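PDB 4NZS: beta-ketothiolase BktB from Ralstonia eutropha, which condenses acetyl-CoA with propionyl-CoA to beta-ketovaleryl-CoA, or two acetyl-CoA molecules to acetoacetyl-CoA, for the production of the copolyester PHBV. Local coordinates for residues A[25-30]-A[206-211]; A[30-35]-A[125-130]; A[157-162]-A[291-296]; A[176-181]-A[237-242]. One frame throughout, in Å; residues are numbered along the deposited sequence.

Contact 1 (A[25-30]-A[206-211]); sequences GSLKDV and VPVVSK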
loop_
_atom_site.group_PDB
_atom_site.type_symbol
_atom_site.label_atom_id
_atom_site.label_comp_id
_atom_site.label_asym_id
_atom_site.label_seq_id
_atom_site.Cartn_x
_atom_site.Cartn_y
_atom_site.Cartn_z
ATOM N N GLY A 25 19.599 -11.513 -0.448
ATOM C CA GLY A 25 20.414 -12.484 -1.110
ATOM C C GLY A 25 19.678 -13.804 -1.209
ATOM O O GLY A 25 18.536 -13.850 -1.676
ATOM N N SER A 26 20.347 -14.869 -0.769
ATOM C CA SER A 26 19.915 -16.237 -1.001
ATOM C C SER A 26 18.854 -16.701 -0.032
ATOM O O SER A 26 18.321 -17.799 -0.199
ATOM C CB SER A 26 21.102 -17.207 -0.891
ATOM O OG SER A 26 21.936 -17.150 -2.037
ATOM N N LEU A 27 18.546 -15.913 0.992
ATOM C CA LEU A 27 17.467 -16.319 1.902
ATOM C C LEU A 27 16.170 -15.484 1.731
ATOM O O LEU A 27 15.152 -15.701 2.432
ATOM C CB LEU A 27 17.995 -16.344 3.334
ATOM C CG LEU A 27 18.820 -17.603 3.692
ATOM C CD1 LEU A 27 19.152 -17.663 5.178
ATOM C CD2 LEU A 27 18.144 -18.920 3.248
ATOM N N LYS A 28 16.250 -14.582 0.755
ATOM C CA LYS A 28 15.218 -13.652 0.341
ATOM C C LYS A 28 13.807 -14.256 0.425
ATOM O O LYS A 28 12.885 -13.665 1.003
ATOM C CB LYS A 28 15.528 -13.292 -1.110
ATOM C CG LYS A 28 15.059 -11.948 -1.568
ATOM C CD LYS A 28 15.295 -11.730 -3.076
ATOM C CE LYS A 28 15.437 -10.204 -3.320
ATOM N NZ LYS A 28 15.590 -9.662 -4.708
ATOM N N ASP A 29 13.650 -15.442 -0.156
ATOM C CA ASP A 29 12.358 -16.048 -0.368
ATOM C C ASP A 29 11.975 -17.016 0.744
ATOM O O ASP A 29 11.004 -17.754 0.609
ATOM C CB ASP A 29 12.388 -16.815 -1.688
ATOM C CG ASP A 29 12.622 -15.916 -2.869
ATOM O OD1 ASP A 29 12.924 -14.737 -2.664
ATOM O OD2 ASP A 29 12.502 -16.387 -4.017
ATOM N N VAL A 30 12.762 -17.050 1.801
ATOM C CA VAL A 30 12.538 -17.991 2.892
ATOM C C VAL A 30 12.082 -17.283 4.152
ATOM O O VAL A 30 12.814 -16.387 4.702
ATOM C CB VAL A 30 13.793 -18.809 3.235
ATOM C CG1 VAL A 30 13.356 -20.133 3.846
ATOM C CG2 VAL A 30 14.668 -19.057 2.017
ATOM N N VAL A 206 22.872 -26.329 8.855
ATOM C CA VAL A 206 21.847 -27.098 8.152
ATOM C C VAL A 206 21.533 -26.404 6.843
ATOM O O VAL A 206 21.238 -25.212 6.849
ATOM C CB VAL A 206 20.577 -27.271 9.011
ATOM C CG1 VAL A 206 19.998 -25.933 9.508
ATOM C CG2 VAL A 206 19.562 -28.081 8.260
ATOM N N PRO A 207 21.647 -27.124 5.713
ATOM C CA PRO A 207 21.530 -26.422 4.464
ATOM C C PRO A 207 20.102 -26.148 4.191
ATOM O O PRO A 207 19.259 -26.882 4.701
ATOM C CB PRO A 207 22.055 -27.426 3.435
ATOM C CG PRO A 207 22.762 -28.473 4.230
ATOM C CD PRO A 207 21.977 -28.535 5.491
ATOM N N VAL A 208 19.806 -25.123 3.396
ATOM C CA VAL A 208 18.426 -24.942 2.992
ATOM C C VAL A 208 18.242 -25.287 1.501
ATOM O O VAL A 208 18.671 -24.592 0.581
ATOM C CB VAL A 208 17.788 -23.611 3.505
ATOM C CG1 VAL A 208 18.399 -23.220 4.851
ATOM C CG2 VAL A 208 17.910 -22.489 2.498
ATOM N N VAL A 209 17.708 -26.492 1.334
ATOM C CA VAL A 209 17.179 -26.985 0.088
ATOM C C VAL A 209 16.092 -26.037 -0.311
ATOM O O VAL A 209 15.097 -25.871 0.400
ATOM C CB VAL A 209 16.534 -28.390 0.242
ATOM C CG1 VAL A 209 17.601 -29.461 0.412
ATOM C CG2 VAL A 209 15.517 -28.436 1.403
ATOM N N SER A 210 16.290 -25.377 -1.431
ATOM C CA SER A 210 15.271 -24.498 -1.922
ATOM C C SER A 210 14.925 -24.974 -3.297
ATOM O O SER A 210 15.794 -25.142 -4.138
ATOM C CB SER A 210 15.769 -23.061 -1.953
ATOM O OG SER A 210 15.366 -22.375 -0.795
ATOM N N LYS A 211 13.650 -25.220 -3.521
ATOM C CA LYS A 211 13.228 -25.640 -4.826
ATOM C C LYS A 211 13.334 -24.427 -5.711
ATOM O O LYS A 211 12.955 -23.335 -5.329
ATOM C CB LYS A 211 11.822 -26.215 -4.785
ATOM C CG LYS A 211 11.819 -27.706 -4.507
ATOM C CD LYS A 211 10.633 -28.120 -3.662
ATOM C CE LYS A 211 9.605 -28.872 -4.485
ATOM N NZ LYS A 211 8.411 -29.211 -3.670
#

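Contact 2 (A[30-35]-A[125-130]); sequences VAPAEL and MSRAPY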
loop_
_atom_site.group_PDB
_atom_site.type_symbol
_atom_site.label_atom_id
_atom_site.label_comp_id
_atom_site.label_asym_id
_atom_site.label_seq_id
_atom_site.Cartn_x
_atom_site.Cartn_y
_atom_site.Cartn_z
ATOM N N VAL A 30 12.762 -17.050 1.801
ATOM C CA VAL A 30 12.538 -17.991 2.892
ATOM C C VAL A 30 12.082 -17.283 4.152
ATOM O O VAL A 30 12.814 -16.387 4.702
ATOM C CB VAL A 30 13.793 -18.809 3.235
ATOM C CG1 VAL A 30 13.356 -20.133 3.846
ATOM C CG2 VAL A 30 14.668 -19.057 2.017
ATOM N N ALA A 31 10.885 -17.649 4.599
ATOM C CA ALA A 31 10.250 -16.899 5.656
ATOM C C ALA A 31 10.747 -17.330 7.015
ATOM O O ALA A 31 11.124 -18.457 7.210
ATOM C CB ALA A 31 8.733 -16.991 5.566
ATOM N N PRO A 32 10.734 -16.430 7.985
ATOM C CA PRO A 32 11.256 -16.857 9.268
ATOM C C PRO A 32 10.612 -18.141 9.761
ATOM O O PRO A 32 11.299 -19.002 10.239
ATOM C CB PRO A 32 10.895 -15.674 10.184
ATOM C CG PRO A 32 10.956 -14.470 9.292
ATOM C CD PRO A 32 10.391 -14.989 7.981
ATOM N N ALA A 33 9.311 -18.279 9.652
ATOM C CA ALA A 33 8.651 -19.592 10.022
ATOM C C ALA A 33 9.400 -20.784 9.428
ATOM O O ALA A 33 9.765 -21.714 10.190
ATOM C CB ALA A 33 7.206 -19.632 9.603
ATOM N N GLU A 34 9.768 -20.705 8.142
ATOM C CA GLU A 34 10.489 -21.834 7.519
ATOM C C GLU A 34 11.926 -22.034 7.964
ATOM O O GLU A 34 12.303 -23.146 8.314
ATOM C CB GLU A 34 10.380 -21.802 5.997
ATOM C CG GLU A 34 9.028 -22.323 5.487
ATOM C CD GLU A 34 7.847 -21.916 6.343
ATOM O OE1 GLU A 34 7.704 -22.443 7.479
ATOM O OE2 GLU A 34 7.057 -21.049 5.915
ATOM N N LEU A 35 12.745 -20.987 7.985
ATOM C CA LEU A 35 14.079 -21.128 8.530
ATOM C C LEU A 35 13.974 -21.807 9.904
ATOM O O LEU A 35 14.714 -22.727 10.253
ATOM C CB LEU A 35 14.654 -19.720 8.756
ATOM C CG LEU A 35 14.884 -18.777 7.610
ATOM C CD1 LEU A 35 15.836 -17.693 8.052
ATOM C CD2 LEU A 35 15.503 -19.532 6.468
ATOM N N MET A 125 15.568 -10.232 7.625
ATOM C CA MET A 125 15.550 -8.833 7.276
ATOM C C MET A 125 15.207 -8.642 5.797
ATOM O O MET A 125 14.563 -7.706 5.436
ATOM C CB MET A 125 16.907 -8.192 7.663
ATOM C CG MET A 125 17.205 -8.360 9.146
ATOM S SD MET A 125 18.662 -7.565 9.748
ATOM C CE MET A 125 18.004 -6.100 10.493
ATOM N N SER A 126 15.506 -9.563 4.914
ATOM C CA SER A 126 15.137 -9.265 3.532
ATOM C C SER A 126 13.653 -9.157 3.396
ATOM O O SER A 126 13.162 -8.415 2.551
ATOM C CB SER A 126 15.628 -10.343 2.552
ATOM O OG SER A 126 17.004 -10.670 2.715
ATOM N N ARG A 127 12.914 -9.899 4.190
ATOM C CA ARG A 127 11.472 -9.835 4.129
ATOM C C ARG A 127 10.873 -8.847 5.148
ATOM O O ARG A 127 9.665 -8.911 5.462
ATOM C CB ARG A 127 10.845 -11.277 4.330
ATOM C CG ARG A 127 11.367 -12.327 3.375
ATOM C CD ARG A 127 10.894 -13.780 3.686
ATOM N NE ARG A 127 9.490 -14.032 3.346
ATOM C CZ ARG A 127 9.031 -14.210 2.118
ATOM N NH1 ARG A 127 9.853 -14.152 1.099
ATOM N NH2 ARG A 127 7.740 -14.416 1.896
ATOM N N ALA A 128 11.645 -7.877 5.629
ATOM C CA ALA A 128 11.020 -7.038 6.630
ATOM C C ALA A 128 10.095 -6.289 5.766
ATOM O O ALA A 128 10.437 -6.028 4.645
ATOM C CB ALA A 128 12.009 -6.100 7.350
ATOM N N PRO A 129 8.939 -5.891 6.295
ATOM C CA PRO A 129 7.971 -5.117 5.591
ATOM C C PRO A 129 8.036 -3.610 5.694
ATOM O O PRO A 129 8.765 -3.056 6.525
ATOM C CB PRO A 129 6.704 -5.489 6.347
ATOM C CG PRO A 129 7.150 -5.559 7.758
ATOM C CD PRO A 129 8.440 -6.304 7.617
ATOM N N TYR A 130 7.164 -2.985 4.912
ATOM C CA TYR A 130 6.704 -1.650 5.130
ATOM C C TYR A 130 5.285 -1.632 5.722
ATOM O O TYR A 130 4.412 -2.378 5.252
ATOM C CB TYR A 130 6.657 -0.977 3.795
ATOM C CG TYR A 130 8.029 -0.728 3.267
ATOM C CD1 TYR A 130 8.779 -1.721 2.644
ATOM C CD2 TYR A 130 8.598 0.496 3.436
ATOM C CE1 TYR A 130 10.041 -1.430 2.161
ATOM C CE2 TYR A 130 9.853 0.770 2.982
ATOM C CZ TYR A 130 10.576 -0.161 2.368
ATOM O OH TYR A 130 11.821 0.222 1.981
#

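Contact 3 (A[157-162]-A[291-296]); sequences PFHRIH and DPKAMG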
loop_
_atom_site.group_PDB
_atom_site.type_symbol
_atom_site.label_atom_id
_atom_site.label_comp_id
_atom_site.label_asym_id
_atom_site.label_seq_id
_atom_site.Cartn_x
_atom_site.Cartn_y
_atom_site.Cartn_z
ATOM N N PRO A 157 14.366 4.172 20.051
ATOM C CA PRO A 157 12.973 4.572 20.158
ATOM C C PRO A 157 12.728 5.776 21.064
ATOM O O PRO A 157 11.567 6.202 21.174
ATOM C CB PRO A 157 12.303 3.320 20.731
ATOM C CG PRO A 157 13.377 2.781 21.599
ATOM C CD PRO A 157 14.671 3.003 20.871
ATOM N N PHE A 158 13.776 6.313 21.704
ATOM C CA PHE A 158 13.678 7.626 22.386
ATOM C C PHE A 158 14.213 8.741 21.509
ATOM O O PHE A 158 13.514 9.700 21.217
ATOM C CB PHE A 158 14.428 7.605 23.706
ATOM C CG PHE A 158 14.100 6.411 24.528
ATOM C CD1 PHE A 158 12.806 6.239 25.022
ATOM C CD2 PHE A 158 15.038 5.408 24.738
ATOM C CE1 PHE A 158 12.465 5.100 25.744
ATOM C CE2 PHE A 158 14.701 4.296 25.472
ATOM C CZ PHE A 158 13.409 4.135 25.975
ATOM N N HIS A 159 15.437 8.590 21.040
ATOM C CA HIS A 159 16.103 9.676 20.356
ATOM C C HIS A 159 16.052 9.549 18.864
ATOM O O HIS A 159 16.721 10.305 18.167
ATOM C CB HIS A 159 17.525 9.728 20.856
ATOM C CG HIS A 159 17.598 9.833 22.343
ATOM N ND1 HIS A 159 17.160 10.949 23.023
ATOM C CD2 HIS A 159 17.977 8.943 23.283
ATOM C CE1 HIS A 159 17.301 10.755 24.320
ATOM N NE2 HIS A 159 17.800 9.549 24.503
ATOM N N ARG A 160 15.239 8.605 18.386
ATOM C CA ARG A 160 14.958 8.424 16.968
ATOM C C ARG A 160 16.240 8.459 16.103
ATOM O O ARG A 160 16.247 9.041 15.022
ATOM C CB ARG A 160 13.864 9.412 16.516
ATOM C CG ARG A 160 14.002 10.775 17.161
ATOM C CD ARG A 160 13.044 11.880 16.715
ATOM N NE ARG A 160 13.745 13.185 16.621
ATOM C CZ ARG A 160 14.412 13.815 17.609
ATOM N NH1 ARG A 160 14.520 13.303 18.843
ATOM N NH2 ARG A 160 15.001 14.987 17.359
ATOM N N ILE A 161 17.305 7.805 16.587
ATOM C CA ILE A 161 18.603 7.704 15.867
ATOM C C ILE A 161 19.035 6.271 15.674
ATOM O O ILE A 161 18.659 5.387 16.421
ATOM C CB ILE A 161 19.810 8.435 16.545
ATOM C CG1 ILE A 161 19.893 8.153 18.050
ATOM C CG2 ILE A 161 19.797 9.945 16.287
ATOM C CD1 ILE A 161 20.955 7.140 18.411
ATOM N N HIS A 162 19.865 6.082 14.659
ATOM C CA HIS A 162 20.331 4.783 14.191
ATOM C C HIS A 162 21.343 4.232 15.202
ATOM O O HIS A 162 22.077 4.991 15.858
ATOM C CB HIS A 162 20.973 5.016 12.834
ATOM C CG HIS A 162 21.051 3.807 11.955
ATOM N ND1 HIS A 162 21.628 2.615 12.356
ATOM C CD2 HIS A 162 20.677 3.626 10.661
ATOM C CE1 HIS A 162 21.587 1.750 11.356
ATOM N NE2 HIS A 162 21.025 2.336 10.314
ATOM N N ASP A 291 23.128 2.764 28.977
ATOM C CA ASP A 291 22.638 3.936 28.269
ATOM C C ASP A 291 22.226 3.609 26.820
ATOM O O ASP A 291 22.957 2.923 26.097
ATOM C CB ASP A 291 23.693 5.038 28.237
ATOM C CG ASP A 291 23.138 6.350 27.709
ATOM O OD1 ASP A 291 22.224 6.895 28.359
ATOM O OD2 ASP A 291 23.602 6.820 26.649
ATOM N N PRO A 292 21.050 4.105 26.408
ATOM C CA PRO A 292 20.531 4.014 25.042
ATOM C C PRO A 292 21.447 4.658 24.029
ATOM O O PRO A 292 21.704 4.064 22.975
ATOM C CB PRO A 292 19.229 4.821 25.097
ATOM C CG PRO A 292 18.832 4.823 26.532
ATOM C CD PRO A 292 20.080 4.721 27.337
ATOM N N LYS A 293 21.926 5.870 24.340
ATOM C CA LYS A 293 22.864 6.562 23.459
ATOM C C LYS A 293 24.216 5.830 23.352
ATOM O O LYS A 293 25.041 6.180 22.513
ATOM C CB LYS A 293 23.048 8.039 23.853
ATOM C CG LYS A 293 22.146 9.038 23.130
ATOM C CD LYS A 293 22.663 10.479 23.280
ATOM C CE LYS A 293 21.839 11.478 22.467
ATOM N NZ LYS A 293 22.521 12.787 22.262
ATOM N N ALA A 294 24.447 4.816 24.176
ATOM C CA ALA A 294 25.629 3.956 24.021
ATOM C C ALA A 294 25.262 2.480 24.270
ATOM O O ALA A 294 25.969 1.703 24.936
ATOM C CB ALA A 294 26.725 4.426 24.970
ATOM N N MET A 295 24.198 2.029 23.652
ATOM C CA MET A 295 23.703 0.718 23.987
ATOM C C MET A 295 24.783 -0.305 23.683
ATOM O O MET A 295 24.761 -1.401 24.204
ATOM C CB MET A 295 22.420 0.420 23.233
ATOM C CG MET A 295 22.554 0.502 21.732
ATOM S SD MET A 295 22.940 -1.107 21.060
ATOM C CE MET A 295 23.674 -0.688 19.493
ATOM N N GLY A 296 25.740 0.089 22.851
ATOM C CA GLY A 296 26.759 -0.793 22.322
ATOM C C GLY A 296 27.663 -1.449 23.345
ATOM O O GLY A 296 28.239 -2.485 23.079
#

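Contact 4 (A[176-181]-A[237-242]); sequences ISRAQQ and LRPVFV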
loop_
_atom_site.group_PDB
_atom_site.type_symbol
_atom_site.label_atom_id
_atom_site.label_comp_id
_atom_site.label_asym_id
_atom_site.label_seq_id
_atom_site.Cartn_x
_atom_site.Cartn_y
_atom_site.Cartn_z
ATOM N N ILE A 176 38.014 4.428 20.465
ATOM C CA ILE A 176 38.338 3.415 19.474
ATOM C C ILE A 176 38.353 4.116 18.135
ATOM O O ILE A 176 37.331 4.552 17.635
ATOM C CB ILE A 176 37.313 2.272 19.459
ATOM C CG1 ILE A 176 37.437 1.433 20.727
ATOM C CG2 ILE A 176 37.494 1.397 18.231
ATOM C CD1 ILE A 176 36.532 1.884 21.844
ATOM N N SER A 177 39.539 4.234 17.571
ATOM C CA SER A 177 39.731 4.968 16.342
ATOM C C SER A 177 39.230 4.209 15.150
ATOM O O SER A 177 39.247 2.992 15.141
ATOM C CB SER A 177 41.207 5.223 16.136
ATOM O OG SER A 177 41.858 3.997 15.921
ATOM N N ARG A 178 38.831 4.933 14.116
ATOM C CA ARG A 178 38.608 4.271 12.835
ATOM C C ARG A 178 39.534 3.064 12.623
ATOM O O ARG A 178 39.042 1.982 12.316
ATOM C CB ARG A 178 38.757 5.274 11.702
ATOM C CG ARG A 178 38.731 4.677 10.305
ATOM C CD ARG A 178 37.332 4.360 9.826
ATOM N NE ARG A 178 37.281 4.222 8.371
ATOM C CZ ARG A 178 37.141 5.246 7.549
ATOM N NH1 ARG A 178 37.042 6.484 8.044
ATOM N NH2 ARG A 178 37.109 5.040 6.233
ATOM N N ALA A 179 40.844 3.230 12.810
ATOM C CA ALA A 179 41.796 2.176 12.411
ATOM C C ALA A 179 41.696 0.890 13.244
ATOM O O ALA A 179 42.007 -0.187 12.746
ATOM C CB ALA A 179 43.232 2.683 12.395
ATOM N N GLN A 180 41.270 1.003 14.496
ATOM C CA GLN A 180 40.881 -0.183 15.243
ATOM C C GLN A 180 39.743 -0.894 14.477
ATOM O O GLN A 180 39.820 -2.081 14.166
ATOM C CB GLN A 180 40.413 0.182 16.666
ATOM C CG GLN A 180 41.474 0.100 17.767
ATOM C CD GLN A 180 41.205 -0.982 18.817
ATOM O OE1 GLN A 180 41.168 -0.687 20.014
ATOM N NE2 GLN A 180 41.028 -2.241 18.377
ATOM N N GLN A 181 38.717 -0.129 14.137
ATOM C CA GLN A 181 37.494 -0.676 13.585
ATOM C C GLN A 181 37.747 -1.282 12.212
ATOM O O GLN A 181 37.324 -2.411 11.956
ATOM C CB GLN A 181 36.406 0.389 13.505
ATOM C CG GLN A 181 36.128 1.125 14.817
ATOM C CD GLN A 181 35.228 2.320 14.612
ATOM O OE1 GLN A 181 34.253 2.259 13.860
ATOM N NE2 GLN A 181 35.555 3.420 15.264
ATOM N N LEU A 237 35.711 3.263 2.259
ATOM C CA LEU A 237 34.403 3.678 2.746
ATOM C C LEU A 237 34.502 4.966 3.532
ATOM O O LEU A 237 35.551 5.278 4.104
ATOM C CB LEU A 237 33.716 2.595 3.626
ATOM C CG LEU A 237 33.227 1.260 3.020
ATOM C CD1 LEU A 237 33.130 1.316 1.503
ATOM C CD2 LEU A 237 34.099 0.083 3.413
ATOM N N ARG A 238 33.361 5.659 3.553
ATOM C CA ARG A 238 33.142 6.965 4.134
ATOM C C ARG A 238 32.156 6.774 5.288
ATOM O O ARG A 238 31.276 5.924 5.206
ATOM C CB ARG A 238 32.512 7.885 3.078
ATOM C CG ARG A 238 33.037 7.731 1.633
ATOM C CD ARG A 238 31.988 8.129 0.572
ATOM N NE ARG A 238 30.984 7.082 0.235
ATOM C CZ ARG A 238 29.738 6.979 0.731
ATOM N NH1 ARG A 238 29.263 7.826 1.629
ATOM N NH2 ARG A 238 28.947 6.000 0.318
ATOM N N PRO A 239 32.295 7.543 6.377
ATOM C CA PRO A 239 31.398 7.270 7.488
ATOM C C PRO A 239 29.904 7.435 7.150
ATOM O O PRO A 239 29.468 8.543 6.808
ATOM C CB PRO A 239 31.849 8.284 8.544
ATOM C CG PRO A 239 33.283 8.501 8.263
ATOM C CD PRO A 239 33.370 8.476 6.772
ATOM N N VAL A 240 29.125 6.352 7.245
ATOM C CA VAL A 240 27.696 6.400 6.806
ATOM C C VAL A 240 26.646 7.118 7.761
ATOM O O VAL A 240 25.647 7.678 7.287
ATOM C CB VAL A 240 27.179 4.976 6.393
ATOM C CG1 VAL A 240 27.851 4.491 5.137
ATOM C CG2 VAL A 240 27.365 3.949 7.492
ATOM N N PHE A 241 26.897 7.131 9.065
ATOM C CA PHE A 241 25.950 7.636 10.077
ATOM C C PHE A 241 26.152 9.064 10.616
ATOM O O PHE A 241 25.428 9.508 11.505
ATOM C CB PHE A 241 25.950 6.655 11.253
ATOM C CG PHE A 241 25.591 5.274 10.841
ATOM C CD1 PHE A 241 24.275 4.975 10.461
ATOM C CD2 PHE A 241 26.543 4.290 10.778
ATOM C CE1 PHE A 241 23.936 3.719 10.051
ATOM C CE2 PHE A 241 26.198 3.016 10.363
ATOM C CZ PHE A 241 24.896 2.733 10.003
ATOM N N VAL A 242 27.120 9.790 10.086
ATOM C CA VAL A 242 27.277 11.183 10.473
ATOM C C VAL A 242 28.166 11.946 9.490
ATOM O O VAL A 242 29.144 11.409 8.972
ATOM C CB VAL A 242 27.803 11.303 11.917
ATOM C CG1 VAL A 242 29.208 10.713 12.041
ATOM C CG2 VAL A 242 27.712 12.749 12.387
#

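Contact 1 (A[25-30]-A[206-211])
L27 and V208 make the close half of this contact: methyl CD2 of L27 lies 3.7 Å from CG2 of V208, and both residues are buried. The leucine does not leave its backbone aimed at strand 208-210; with CG anti to its carbonyl carbon (chi1 -79°) and CD1 continuing the line, the other methyl, CD2, is turned to V208. V208 points toward the loop and also packs on L38 of helix 32-47 and on F219, a ring that L27 touches as well. Branched aliphatic residues suit this buried junction of loop, strand and helix.

In the thiolase N-terminal domain, residues 25-30 belong to the link from strand 10-22 to helix 32-47. Two type I turns, G25 to K28 and L27 to V30, fold it tightly, the second closed by V30 N to L27 O at 2.8 Å. Strand 208-210 forms a two-stranded antiparallel hairpin with strand 217-219.

Toward the partly exposed end the fit slackens. CG2 of V30 stands 4.4 Å from OG of S210, a long touch between a methyl and a hydroxyl, where a small polar side chain suits the more open setting. V209, on the alternate face of the strand, turns to the exposed side.

Contact 2 (A[30-35]-A[125-130])
R127 lays the aliphatic part of its side chain against the backbone of V30 and A31, just ahead of helix 32-47. Its CD approaches V30 O at 3.4 Å and A31 CA at 3.7 Å, while NE lies 3.8 Å from CB of A31. The conformation explains this reach: CG stands anti to the carbonyl carbon (chi1 -55°), chi2 is extended, and a bend at chi3 (74°) swings the guanidinium out of the line of CB, CG and CD. The group is set obliquely to V30 N and A31 CA, and its NH1 turns instead to the carbonyl oxygen of K28, with which it forms a hydrogen bond. Arginine suits the place because one residue supplies both a slender hydrocarbon stem for packing and a donor for a turn carbonyl.

Within the thiolase N-terminal domain, A31 is the N-cap residue of helix 32-47, and its carbonyl oxygen accepts L35 N at 3.1 Å. Its small methyl lets the arginine stem lie close to the chain. P32 follows in the first turn of the helix, where a proline, lacking an N-H, costs no hydrogen bond; its CD is a looser 4.5 Å from CD of R127. V30 points away from the arginine and packs on L35. Beyond R127, Y130 joins an antiparallel ladder with a strand of the second subunit.

Contact 3 (A[157-162]-A[291-296])
P292 and K293 meet F158 and H159 across a thin, partly buried contact made by van der Waals touches. D291, exposed, brings its carboxylate nearer the other segment than its CB, yet OD1 remains 6.4 Å from NE2 of H159. Its carbonyl oxygen accepts A294 N at 3.1 Å, curling the chain into a turn. P292 then offers its ring: CG lies 4.2 Å from CD2 of F158, obliquely placed to the phenyl. A rigid, compact proline suits a turn that must also present a hydrocarbon surface to an aromatic. In K293 it is the stem that touches, CG standing 4.2 Å from CD2 of H159. The two side chains cross at about a right angle, and the lysine runs on extended past the ring, NZ ending 5.7 Å from ND1 of H159, not in contact. The imidazole has the CB of F158 over one face, toward the rim. A294 and M295 pack on V170, M163 and T166 of helix 163-173.

The contact joins the loop before helix 163-173, in the N-terminal thiolase domain, to the loop between strand 280-289 and helix 299-310 in the C-terminal one, with I84 of the second subunit packing on P292.

Contact 4 (A[176-181]-A[237-242])
R178 reaches from the start of helix 178-197 to L237 and P239, in the loop between strands 217-219 and 257-267 of the thiolase N-terminal domain, and almost all of this surface contact rests on its side chain. Two residues earlier, I176 packs on A332 of helix 327-336, and its carbonyl oxygen receives NE2 of Q181 at 3.2 Å. That oxygen lies nearly in the glutamine's amide plane, though the donor sits 48° above the plane of the carbonyl. S177 is the N-cap: its OG accepts Q180 N in a weak capping bond of 3.4 Å, a role well suited to serine, whose short hydroxyl folds back on the first turn.

R178 follows. CG anti to the backbone N (chi1 172°) aims the side chain at the loop, and a bend at chi2 (79°) redirects it, bringing NH2 to 2.6 Å from L237 O. The guanidinium is tilted obliquely to both loop residues, and NH1 lies 4.3 Å from CG of P239. NE pairs with D182, one turn along the same helix, in a salt bridge. Further on, Q181 is buried and its NE2 is also bonded to T247 OG1.

Arginine suits this place because its planar head offers N-H groups in several directions. With D182 bound at NE, rotation of the group is probably restricted while its far end faces the loop. The carboxylate would offset part of the positive charge brought to the helix start, a region where the helix dipole probably disfavours a cation.

Contacts 1 and 2 are partly buried neighbours that share V30 and together hold the link between strand 10-22 and helix 32-47. The first relies on branched hydrocarbon, the second on an arginine stem, and a bond from the R127 guanidinium to the turn of contact 1 ties them. Contact 3 is also partly buried, but it bridges the two thiolase domains by ring and stem touches; like contacts 1 and 2 it reaches the second subunit. Contact 4 lies at the surface, with no other chain of the assembly touching its segments, and its touching groups centre on a guanidinium and a backbone carbonyl. Contacts 3 and 4 meet where the H162 and F241 rings approach.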